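Local coordinates for acarbose Kinase Mak1 (Uncultured bacterium, PDB 6WB4), which probably phosphorylates the antidiabetic drug acarbose using ATP, as a microbiome-encoded carbohydrate kinase of the pfkB family, at residues S116-T121 with R126-D131; S152-V157 with H276-G281; R209-V214 with G235-R240. One frame throughout, in Å; residues are numbered along the deposited sequence.

Contact 1 (S116-T121 with R126-D131); sequences SVNLVT and RMSLYD. With AC1 (4,6-dideoxy-4-{[(1S,4R,5S,6S)-4,5,6-trihydroxy-3-(hydroxymethyl)cyclohex-2-en-1-yl]amino}-alpha-D-glucopyranose), chain D.
The Tyr130 ring meets Ser116 at its edge, where Ser116 OG lies in the ring plane 3.1 Å from Tyr130 CD1; over one face, offset toward the rim, sits hydroxyl O2B of the bound acarviosine unit (AC1). The Arg126 guanidinium has Asn118 CG over one face, the amide and guanidinium planes being 50° apart, and O4 of the cyclitol ring at its edge. Arg126 NH2 donates a hydrogen bond to AC1 O4 at 2.6 Å, while its bond to O3B, like that from NE to O4, is weak. A bend at chi3 (149°) in an otherwise extended chain turns this group toward the cyclitol, and Val120 CG1 runs alongside at 3.8 Å from Arg126 CG. Ser128 OG adds a weak bond to O3B. Beneath, Val117 pairs with Leu129, and Leu119 with Met127 (a selenomethionine), through two backbone hydrogen bonds each. Their side chains share the other face, where Val117 packs on Val117 of the second subunit and Leu129 on Met51 of that subunit. This is an antiparallel beta hairpin whose sheet continues across the dimer interface while one face lines the glycan pocket, consistent with the substrate lid of ribokinase-like enzymes.

Contact 2 (S152-V157 with H276-G281); sequences SRHVHV and HYLDHG
Arg153 reaches Leu278 by staying long: CG stands anti to the backbone N (chi1 -179°), and the chain remains extended as far as NE. That stretch delivers the guanidinium to the last turn of the helix, where Arg153 NH2 donates to Leu278 O at 2.5 Å. The donor lies in the carbonyl plane, on a lone pair, although the oxygen is tilted 17° from the guanidinium plane. A second bond from NH1 to the same oxygen is weak. Leu278 answers with its branch, for the two side chains overlap head to tail, pointing opposite ways, and Leu278 CD2 comes over one guanidinium face, toward the rim, 3.8 Å from Arg153 CZ. With its CG beside the backbone N (chi1 -74°), Leu278 also sets CD2 3.9 Å from His154 CB. One residue thus receives a polar grip on its carbonyl and apolar cover on its side chain. The imidazole of His154 is held from elsewhere, ND1 bonding Ser176 OG and NE2 bonding Ser178 OG. Leu278 also touches Val26 and His154 touches Leu274, so the end of helix 265-280 packs against Arg153 and His154, where the chain turns into strand 152-157, between its sheet neighbours 24-29 and 176-180.

Contact 3 (R209-V214 with G235-R240); sequences RDESGV and GARVWR. With ATP (adenosine-5'-triphosphate), chain H.
Glu211 spans the contact, its carboxylate meeting both Arg237 and Trp239. Its chain is extended beyond CG, which itself lies anti to the backbone N (chi1 -177°), and so the acid group is carried from the first turn of the helix to the strand. Arg237 NH1 sits close to both carboxylate oxygens, the salt bridge being counted through Glu211 OE1 at 2.5 Å. Glu211 OE2 also accepts from Trp239 NE1 at 2.7 Å through its anti lone pair, and this oxygen lies close to the indole plane, at the ring edge. The carboxylate stands 79° to the indole, so that it meets the N-H with its own plane turned nearly crosswise. The close fit to Arg237 is doubtful in detail, but the neighbouring arginine would probably favour the charged acid. Arg237, bent at chi3, has a further salt bridge from NH2 to Glu234.

The other side is looser. Exposed Ser212 contributes little more than its CB, 3.9 Å from Trp239 CH2, while its hydroxyl turns back to a weak bond with Asp210 OD1. Asp210 is the N-cap of the helix, and its capping bond to Gly213 N is likewise weak. At the N-terminal end of 235-240, Gly235 O accepts from the ribose hydroxyl O3' of ATP at 2.9 Å, which brings this segment to the nucleotide pocket.

Helix 211-221 belongs to the beta-alpha-beta crossover from strand 200-204 to strand 226-230, whose Val229 touches Glu211, Arg237 and Trp239. Strand 236-240 runs antiparallel beside 226-230, and Val238 points away from helix 211-221 to pack on helix 283-298.

Overall arrangement
Read from the N terminus, the chain first closes contact 1, a hairpin with four residues between its segments, in the small four-stranded sheet that meets the second subunit. The chain then returns to the large mixed sheet, whose first strands precede contact 1: contact 2 opens at strand 152-157 and closes after 118 intervening residues at the end of helix 265-280. Contact 3 both opens and closes within that span, joining helix 211-221 to strand 236-240 farther across the same sheet. None of the three crosses another. Contacts 2 and 3 thus tie helices to the kinase core, their centres about 22 Å apart, while contact 1 lies across the chain's centre from contact 2.

Contact 1 (S116-T121 with R126-D131)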
loop_
_atom_site.group_PDB
_atom_site.type_symbol
_atom_site.label_atom_id
_atom_site.label_comp_id
_atom_site.label_asym_id
_atom_site.label_seq_id
_atom_site.Cartn_x
_atom_site.Cartn_y
_atom_site.Cartn_z
ATOM N N SER B 116 0.495 -0.043 -7.076
ATOM C CA SER B 116 0.084 -1.383 -6.704
ATOM C C SER B 116 0.250 -1.594 -5.215
ATOM O O SER B 116 1.102 -0.964 -4.580
ATOM C CB SER B 116 0.896 -2.444 -7.454
ATOM O OG SER B 116 0.824 -2.278 -8.854
ATOM N N VAL B 117 -0.576 -2.474 -4.659
ATOM C CA VAL B 117 -0.261 -3.093 -3.383
ATOM C C VAL B 117 0.143 -4.528 -3.701
ATOM O O VAL B 117 -0.561 -5.232 -4.427
ATOM C CB VAL B 117 -1.429 -3.039 -2.372
ATOM C CG1 VAL B 117 -1.223 -4.056 -1.249
ATOM C CG2 VAL B 117 -1.598 -1.617 -1.817
ATOM N N ASN B 118 1.329 -4.915 -3.237
ATOM C CA ASN B 118 1.861 -6.253 -3.464
ATOM C C ASN B 118 1.905 -7.050 -2.181
ATOM O O ASN B 118 2.559 -6.652 -1.217
ATOM C CB ASN B 118 3.268 -6.207 -4.058
ATOM C CG ASN B 118 3.324 -5.491 -5.383
ATOM O OD1 ASN B 118 4.339 -4.891 -5.729
ATOM N ND2 ASN B 118 2.236 -5.545 -6.133
ATOM N N LEU B 119 1.207 -8.174 -2.164
ATOM C CA LEU B 119 1.246 -9.063 -1.017
ATOM C C LEU B 119 2.275 -10.158 -1.247
ATOM O O LEU B 119 2.162 -10.936 -2.194
ATOM C CB LEU B 119 -0.136 -9.653 -0.758
ATOM C CG LEU B 119 -1.229 -8.591 -0.617
ATOM C CD1 LEU B 119 -2.586 -9.237 -0.340
ATOM C CD2 LEU B 119 -0.856 -7.597 0.482
ATOM N N VAL B 120 3.301 -10.187 -0.401
ATOM C CA VAL B 120 4.359 -11.180 -0.522
ATOM C C VAL B 120 4.557 -11.934 0.799
ATOM O O VAL B 120 4.298 -11.395 1.878
ATOM C CB VAL B 120 5.693 -10.528 -0.962
ATOM C CG1 VAL B 120 5.498 -9.737 -2.244
ATOM C CG2 VAL B 120 6.253 -9.628 0.132
ATOM N N THR B 121 4.991 -13.187 0.716
ATOM C CA THR B 121 5.266 -13.956 1.926
ATOM C C THR B 121 6.700 -14.455 1.914
ATOM O O THR B 121 7.428 -14.259 0.944
ATOM C CB THR B 121 4.338 -15.171 2.091
ATOM O OG1 THR B 121 4.864 -16.280 1.357
ATOM C CG2 THR B 121 2.925 -14.852 1.630
ATOM N N ARG B 126 3.896 -14.197 -4.419
ATOM C CA ARG B 126 3.678 -12.771 -4.586
ATOM C C ARG B 126 2.291 -12.566 -5.181
ATOM O O ARG B 126 1.906 -13.260 -6.120
ATOM C CB ARG B 126 4.777 -12.176 -5.482
ATOM C CG ARG B 126 4.622 -10.710 -5.858
ATOM C CD ARG B 126 5.811 -10.244 -6.705
ATOM N NE ARG B 126 5.426 -9.193 -7.648
ATOM C CZ ARG B 126 5.727 -7.903 -7.529
ATOM N NH1 ARG B 126 6.444 -7.468 -6.496
ATOM N NH2 ARG B 126 5.309 -7.048 -8.457
HETATM N N MSE B 127 1.520 -11.650 -4.609
HETATM C CA MSE B 127 0.235 -11.299 -5.196
HETATM C C MSE B 127 0.071 -9.800 -5.344
HETATM O O MSE B 127 0.103 -9.058 -4.359
HETATM C CB MSE B 127 -0.924 -11.835 -4.378
HETATM C CG MSE B 127 -2.240 -11.326 -4.936
HETATM SE SE MSE B 127 -3.829 -12.211 -4.286
HETATM C CE MSE B 127 -5.064 -11.577 -5.654
ATOM N N SER B 128 -0.137 -9.366 -6.581
ATOM C CA SER B 128 -0.142 -7.951 -6.903
ATOM C C SER B 128 -1.550 -7.420 -7.164
ATOM O O SER B 128 -2.273 -7.927 -8.022
ATOM C CB SER B 128 0.756 -7.691 -8.116
ATOM O OG SER B 128 0.607 -6.365 -8.596
ATOM N N LEU B 129 -1.936 -6.404 -6.404
ATOM C CA LEU B 129 -3.196 -5.716 -6.636
ATOM C C LEU B 129 -2.892 -4.413 -7.372
ATOM O O LEU B 129 -2.480 -3.425 -6.764
ATOM C CB LEU B 129 -3.904 -5.453 -5.317
ATOM C CG LEU B 129 -4.002 -6.716 -4.457
ATOM C CD1 LEU B 129 -4.422 -6.364 -3.044
ATOM C CD2 LEU B 129 -4.978 -7.705 -5.084
ATOM N N TYR B 130 -3.097 -4.428 -8.687
ATOM C CA TYR B 130 -2.613 -3.373 -9.571
ATOM C C TYR B 130 -3.661 -2.296 -9.875
ATOM O O TYR B 130 -4.749 -2.599 -10.353
ATOM C CB TYR B 130 -2.110 -4.035 -10.863
ATOM C CG TYR B 130 -1.516 -3.122 -11.913
ATOM C CD1 TYR B 130 -0.346 -2.408 -11.671
ATOM C CD2 TYR B 130 -2.101 -3.013 -13.169
ATOM C CE1 TYR B 130 0.203 -1.588 -12.642
ATOM C CE2 TYR B 130 -1.558 -2.198 -14.145
ATOM C CZ TYR B 130 -0.409 -1.489 -13.879
ATOM O OH TYR B 130 0.124 -0.679 -14.859
ATOM N N ASP B 131 -3.312 -1.036 -9.627
ATOM C CA ASP B 131 -4.173 0.099 -9.969
ATOM C C ASP B 131 -3.525 0.933 -11.071
ATOM O O ASP B 131 -2.656 1.759 -10.802
ATOM C CB ASP B 131 -4.454 0.965 -8.726
ATOM C CG ASP B 131 -5.218 2.250 -9.048
ATOM O OD1 ASP B 131 -5.879 2.340 -10.107
ATOM O OD2 ASP B 131 -5.156 3.191 -8.226
HETATM C C1 AC1 D . 0.266 -7.808 -18.427
HETATM O O2 AC1 D . -0.772 -9.865 -17.670
HETATM C C2 AC1 D . 0.406 -9.052 -17.565
HETATM C C4A AC1 D . 3.937 -8.298 -11.431
HETATM C C3 AC1 D . 0.674 -8.709 -16.104
HETATM O O3 AC1 D . 1.102 -9.910 -15.445
HETATM C C4 AC1 D . 1.741 -7.624 -15.931
HETATM N N4A AC1 D . 1.586 -7.001 -14.624
HETATM C C5 AC1 D . 1.708 -6.530 -17.004
HETATM O O5 AC1 D . 1.469 -7.051 -18.308
HETATM C C6 AC1 D . 3.036 -5.785 -17.064
HETATM C C1B AC1 D . 2.009 -7.711 -13.427
HETATM C C2B AC1 D . 2.186 -6.751 -12.240
HETATM O O2B AC1 D . 1.913 -5.401 -12.642
HETATM C C3B AC1 D . 3.572 -6.833 -11.604
HETATM O O3B AC1 D . 3.596 -6.138 -10.347
HETATM O O4 AC1 D . 5.108 -8.465 -10.626
HETATM C C5B AC1 D . 4.185 -8.760 -12.824
HETATM C C7B AC1 D . 3.246 -8.530 -13.736
HETATM C C6B AC1 D . 5.472 -9.430 -13.232
HETATM O O6B AC1 D . 5.934 -8.822 -14.448
#

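Contact 2 (S152-V157 with H276-G281)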
loop_
_atom_site.group_PDB
_atom_site.type_symbol
_atom_site.label_atom_id
_atom_site.label_comp_id
_atom_site.label_asym_id
_atom_site.label_seq_id
_atom_site.Cartn_x
_atom_site.Cartn_y
_atom_site.Cartn_z
ATOM N N SER B 152 17.787 7.530 -29.360
ATOM C CA SER B 152 18.014 6.174 -28.860
ATOM C C SER B 152 18.281 5.139 -29.941
ATOM O O SER B 152 17.719 5.194 -31.043
ATOM C CB SER B 152 16.828 5.719 -28.021
ATOM O OG SER B 152 16.642 6.577 -26.908
ATOM N N ARG B 153 19.101 4.156 -29.584
ATOM C CA ARG B 153 19.539 3.143 -30.528
ATOM C C ARG B 153 18.573 1.966 -30.593
ATOM O O ARG B 153 18.288 1.441 -31.664
ATOM C CB ARG B 153 20.937 2.644 -30.160
ATOM C CG ARG B 153 21.455 1.608 -31.125
ATOM C CD ARG B 153 22.774 1.001 -30.698
ATOM N NE ARG B 153 22.969 -0.282 -31.371
ATOM C CZ ARG B 153 23.872 -1.191 -31.016
ATOM N NH1 ARG B 153 24.695 -0.959 -29.995
ATOM N NH2 ARG B 153 23.956 -2.329 -31.696
ATOM N N HIS B 154 18.068 1.562 -29.436
ATOM C CA HIS B 154 17.101 0.487 -29.355
ATOM C C HIS B 154 15.943 0.914 -28.448
ATOM O O HIS B 154 16.137 1.655 -27.489
ATOM C CB HIS B 154 17.769 -0.777 -28.825
ATOM C CG HIS B 154 16.822 -1.912 -28.591
ATOM N ND1 HIS B 154 16.570 -2.879 -29.539
ATOM C CD2 HIS B 154 16.044 -2.221 -27.524
ATOM C CE1 HIS B 154 15.696 -3.746 -29.058
ATOM N NE2 HIS B 154 15.359 -3.367 -27.839
ATOM N N VAL B 155 14.741 0.445 -28.755
ATOM C CA VAL B 155 13.557 0.853 -28.025
ATOM C C VAL B 155 12.813 -0.375 -27.494
ATOM O O VAL B 155 12.319 -1.194 -28.272
ATOM C CB VAL B 155 12.633 1.705 -28.918
ATOM C CG1 VAL B 155 11.367 2.085 -28.176
ATOM C CG2 VAL B 155 13.372 2.956 -29.393
ATOM N N HIS B 156 12.764 -0.510 -26.168
ATOM C CA HIS B 156 12.051 -1.614 -25.530
ATOM C C HIS B 156 10.692 -1.125 -25.060
ATOM O O HIS B 156 10.586 -0.114 -24.364
ATOM C CB HIS B 156 12.846 -2.190 -24.368
ATOM C CG HIS B 156 12.157 -3.323 -23.674
ATOM N ND1 HIS B 156 12.104 -4.594 -24.203
ATOM C CD2 HIS B 156 11.492 -3.376 -22.496
ATOM C CE1 HIS B 156 11.443 -5.384 -23.378
ATOM N NE2 HIS B 156 11.060 -4.669 -22.333
ATOM N N VAL B 157 9.643 -1.827 -25.462
ATOM C CA VAL B 157 8.307 -1.296 -25.278
ATOM C C VAL B 157 7.459 -2.149 -24.349
ATOM O O VAL B 157 7.124 -3.297 -24.663
ATOM C CB VAL B 157 7.597 -1.147 -26.634
ATOM C CG1 VAL B 157 6.161 -0.747 -26.445
ATOM C CG2 VAL B 157 8.333 -0.137 -27.506
ATOM N N HIS B 276 24.044 -7.635 -24.479
ATOM C CA HIS B 276 24.937 -8.508 -25.221
ATOM C C HIS B 276 24.649 -8.471 -26.716
ATOM O O HIS B 276 25.555 -8.280 -27.524
ATOM C CB HIS B 276 24.818 -9.943 -24.726
ATOM C CG HIS B 276 25.916 -10.836 -25.210
ATOM N ND1 HIS B 276 25.862 -11.493 -26.422
ATOM C CD2 HIS B 276 27.093 -11.191 -24.642
ATOM C CE1 HIS B 276 26.959 -12.212 -26.579
ATOM N NE2 HIS B 276 27.722 -12.046 -25.514
ATOM N N TYR B 277 23.379 -8.639 -27.075
ATOM C CA TYR B 277 22.987 -8.787 -28.473
ATOM C C TYR B 277 23.294 -7.529 -29.265
ATOM O O TYR B 277 23.779 -7.610 -30.386
ATOM C CB TYR B 277 21.502 -9.136 -28.592
ATOM C CG TYR B 277 21.101 -9.539 -29.991
ATOM C CD1 TYR B 277 21.364 -10.821 -30.463
ATOM C CD2 TYR B 277 20.465 -8.649 -30.841
ATOM C CE1 TYR B 277 21.005 -11.205 -31.746
ATOM C CE2 TYR B 277 20.101 -9.026 -32.127
ATOM C CZ TYR B 277 20.375 -10.306 -32.576
ATOM O OH TYR B 277 20.016 -10.688 -33.860
ATOM N N LEU B 278 23.009 -6.372 -28.678
ATOM C CA LEU B 278 23.305 -5.090 -29.312
ATOM C C LEU B 278 24.803 -4.879 -29.556
ATOM O O LEU B 278 25.191 -4.097 -30.423
ATOM C CB LEU B 278 22.763 -3.936 -28.460
ATOM C CG LEU B 278 21.255 -3.687 -28.432
ATOM C CD1 LEU B 278 20.874 -2.842 -27.217
ATOM C CD2 LEU B 278 20.789 -3.015 -29.713
ATOM N N ASP B 279 25.640 -5.565 -28.787
ATOM C CA ASP B 279 27.084 -5.461 -28.962
ATOM C C ASP B 279 27.612 -6.483 -29.959
ATOM O O ASP B 279 28.316 -6.122 -30.897
ATOM C CB ASP B 279 27.812 -5.612 -27.625
ATOM C CG ASP B 279 28.241 -4.279 -27.044
ATOM O OD1 ASP B 279 27.533 -3.276 -27.276
ATOM O OD2 ASP B 279 29.287 -4.234 -26.360
ATOM N N HIS B 280 27.294 -7.755 -29.736
ATOM C CA HIS B 280 27.875 -8.840 -30.519
ATOM C C HIS B 280 27.001 -9.298 -31.681
ATOM O O HIS B 280 27.509 -9.621 -32.747
ATOM C CB HIS B 280 28.188 -10.034 -29.612
ATOM C CG HIS B 280 29.184 -9.732 -28.540
ATOM N ND1 HIS B 280 28.877 -8.980 -27.426
ATOM C CD2 HIS B 280 30.480 -10.097 -28.402
ATOM C CE1 HIS B 280 29.944 -8.882 -26.656
ATOM N NE2 HIS B 280 30.930 -9.554 -27.223
ATOM N N GLY B 281 25.695 -9.358 -31.472
ATOM C CA GLY B 281 24.800 -9.721 -32.548
ATOM C C GLY B 281 24.520 -11.208 -32.593
ATOM O O GLY B 281 23.707 -11.660 -33.394
#

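Contact 3 (R209-V214 with G235-R240)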
loop_
_atom_site.group_PDB
_atom_site.type_symbol
_atom_site.label_atom_id
_atom_site.label_comp_id
_atom_site.label_asym_id
_atom_site.label_seq_id
_atom_site.Cartn_x
_atom_site.Cartn_y
_atom_site.Cartn_z
ATOM N N ARG B 209 -0.521 -21.820 -23.832
ATOM C CA ARG B 209 -1.142 -23.051 -24.303
ATOM C C ARG B 209 -0.781 -23.280 -25.763
ATOM O O ARG B 209 -1.253 -22.555 -26.641
ATOM C CB ARG B 209 -2.654 -23.003 -24.126
ATOM C CG ARG B 209 -3.333 -24.328 -24.407
ATOM C CD ARG B 209 -4.313 -24.206 -25.560
ATOM N NE ARG B 209 -5.112 -25.417 -25.738
ATOM C CZ ARG B 209 -5.162 -26.126 -26.861
ATOM N NH1 ARG B 209 -4.458 -25.744 -27.922
ATOM N NH2 ARG B 209 -5.919 -27.217 -26.928
ATOM N N ASP B 210 0.103 -24.253 -25.989
ATOM C CA ASP B 210 0.698 -24.551 -27.299
ATOM C C ASP B 210 1.737 -23.512 -27.679
ATOM O O ASP B 210 1.475 -22.620 -28.484
ATOM C CB ASP B 210 -0.349 -24.660 -28.411
ATOM C CG ASP B 210 0.189 -25.370 -29.642
ATOM O OD1 ASP B 210 1.286 -25.967 -29.552
ATOM O OD2 ASP B 210 -0.474 -25.323 -30.699
ATOM N N GLU B 211 2.921 -23.641 -27.093
ATOM C CA GLU B 211 4.012 -22.714 -27.353
ATOM C C GLU B 211 4.393 -22.700 -28.825
ATOM O O GLU B 211 4.387 -21.645 -29.461
ATOM C CB GLU B 211 5.225 -23.075 -26.499
ATOM C CG GLU B 211 6.385 -22.117 -26.646
ATOM C CD GLU B 211 7.544 -22.471 -25.745
ATOM O OE1 GLU B 211 7.311 -22.770 -24.555
ATOM O OE2 GLU B 211 8.696 -22.467 -26.227
ATOM N N SER B 212 4.708 -23.874 -29.365
ATOM C CA SER B 212 5.158 -23.986 -30.750
ATOM C C SER B 212 4.128 -23.438 -31.737
ATOM O O SER B 212 4.479 -22.974 -32.824
ATOM C CB SER B 212 5.498 -25.442 -31.078
ATOM O OG SER B 212 4.397 -26.291 -30.826
ATOM N N GLY B 213 2.858 -23.488 -31.350
ATOM C CA GLY B 213 1.797 -22.923 -32.160
ATOM C C GLY B 213 1.850 -21.408 -32.133
ATOM O O GLY B 213 1.830 -20.750 -33.178
ATOM N N VAL B 214 1.911 -20.856 -30.925
ATOM C CA VAL B 214 1.995 -19.413 -30.738
ATOM C C VAL B 214 3.236 -18.830 -31.418
ATOM O O VAL B 214 3.159 -17.789 -32.073
ATOM C CB VAL B 214 2.002 -19.049 -29.251
ATOM C CG1 VAL B 214 2.213 -17.559 -29.073
ATOM C CG2 VAL B 214 0.695 -19.480 -28.606
ATOM N N GLY B 235 14.711 -22.929 -17.124
ATOM C CA GLY B 235 15.539 -22.079 -17.964
ATOM C C GLY B 235 14.803 -21.269 -19.014
ATOM O O GLY B 235 13.836 -20.574 -18.710
ATOM N N ALA B 236 15.271 -21.355 -20.256
ATOM C CA ALA B 236 14.690 -20.577 -21.346
ATOM C C ALA B 236 14.798 -21.285 -22.689
ATOM O O ALA B 236 15.704 -22.091 -22.917
ATOM C CB ALA B 236 15.352 -19.215 -21.432
ATOM N N ARG B 237 13.846 -20.983 -23.564
ATOM C CA ARG B 237 13.806 -21.530 -24.909
ATOM C C ARG B 237 13.747 -20.395 -25.915
ATOM O O ARG B 237 12.937 -19.478 -25.783
ATOM C CB ARG B 237 12.627 -22.505 -25.063
ATOM C CG ARG B 237 12.836 -23.799 -24.257
ATOM C CD ARG B 237 11.706 -24.828 -24.371
ATOM N NE ARG B 237 10.804 -24.855 -23.219
ATOM C CZ ARG B 237 9.858 -23.958 -22.971
ATOM N NH1 ARG B 237 9.696 -22.926 -23.782
ATOM N NH2 ARG B 237 9.084 -24.084 -21.899
ATOM N N VAL B 238 14.630 -20.460 -26.908
ATOM C CA VAL B 238 14.718 -19.435 -27.941
ATOM C C VAL B 238 14.393 -19.989 -29.321
ATOM O O VAL B 238 15.066 -20.888 -29.826
ATOM C CB VAL B 238 16.120 -18.795 -27.985
ATOM C CG1 VAL B 238 16.188 -17.760 -29.087
ATOM C CG2 VAL B 238 16.462 -18.157 -26.649
ATOM N N TRP B 239 13.349 -19.444 -29.930
ATOM C CA TRP B 239 12.950 -19.848 -31.263
ATOM C C TRP B 239 13.407 -18.848 -32.303
ATOM O O TRP B 239 13.155 -17.660 -32.152
ATOM C CB TRP B 239 11.432 -19.983 -31.348
ATOM C CG TRP B 239 10.830 -20.892 -30.345
ATOM C CD1 TRP B 239 10.572 -20.618 -29.035
ATOM C CD2 TRP B 239 10.369 -22.220 -30.578
ATOM N NE1 TRP B 239 9.995 -21.706 -28.432
ATOM C CE2 TRP B 239 9.858 -22.706 -29.363
ATOM C CE3 TRP B 239 10.347 -23.057 -31.701
ATOM C CZ2 TRP B 239 9.328 -23.984 -29.233
ATOM C CZ3 TRP B 239 9.826 -24.326 -31.570
ATOM C CH2 TRP B 239 9.319 -24.777 -30.348
ATOM N N ARG B 240 14.046 -19.333 -33.366
ATOM C CA ARG B 240 14.393 -18.501 -34.520
ATOM C C ARG B 240 13.524 -18.882 -35.720
ATOM O O ARG B 240 12.930 -19.958 -35.735
ATOM C CB ARG B 240 15.874 -18.641 -34.880
ATOM C CG ARG B 240 16.804 -18.383 -33.711
ATOM C CD ARG B 240 18.258 -18.652 -34.043
ATOM N NE ARG B 240 18.558 -20.068 -34.204
ATOM C CZ ARG B 240 19.794 -20.559 -34.224
ATOM N NH1 ARG B 240 20.830 -19.740 -34.090
ATOM N NH2 ARG B 240 19.998 -21.861 -34.375
HETATM P PG ATP H . 8.131 -11.377 -14.558
HETATM O O1G ATP H . 7.987 -11.714 -13.091
HETATM O O2G ATP H . 6.869 -11.553 -15.373
HETATM O O3G ATP H . 8.876 -10.093 -14.830
HETATM P PB ATP H . 8.649 -14.063 -15.226
HETATM O O1B ATP H . 8.112 -14.498 -13.882
HETATM O O2B ATP H . 7.808 -14.233 -16.471
HETATM O O3B ATP H . 9.112 -12.522 -15.123
HETATM P PA ATP H . 10.223 -16.393 -15.415
HETATM O O1A ATP H . 9.483 -16.984 -16.592
HETATM O O2A ATP H . 9.898 -16.865 -14.016
HETATM O O3A ATP H . 10.063 -14.790 -15.469
HETATM O "O5'" ATP H . 11.810 -16.563 -15.658
HETATM C "C5'" ATP H . 12.504 -15.677 -16.542
HETATM C "C4'" ATP H . 13.966 -16.082 -16.742
HETATM O "O4'" ATP H . 14.736 -15.837 -15.561
HETATM C "C3'" ATP H . 14.134 -17.554 -17.088
HETATM O "O3'" ATP H . 14.333 -17.734 -18.490
HETATM C "C2'" ATP H . 15.364 -18.002 -16.325
HETATM O "O2'" ATP H . 16.506 -18.067 -17.188
HETATM C "C1'" ATP H . 15.569 -16.955 -15.244
HETATM N N9 ATP H . 15.060 -17.588 -14.008
HETATM C C8 ATP H . 13.860 -17.350 -13.440
HETATM N N7 ATP H . 13.682 -18.105 -12.326
HETATM C C5 ATP H . 14.792 -18.853 -12.177
HETATM C C6 ATP H . 15.265 -19.863 -11.208
HETATM N N6 ATP H . 14.494 -20.227 -10.158
HETATM N N1 ATP H . 16.487 -20.404 -11.412
HETATM C C2 ATP H . 17.261 -20.043 -12.455
HETATM N N3 ATP H . 16.897 -19.132 -13.373
HETATM C C4 ATP H . 15.697 -18.512 -13.288
#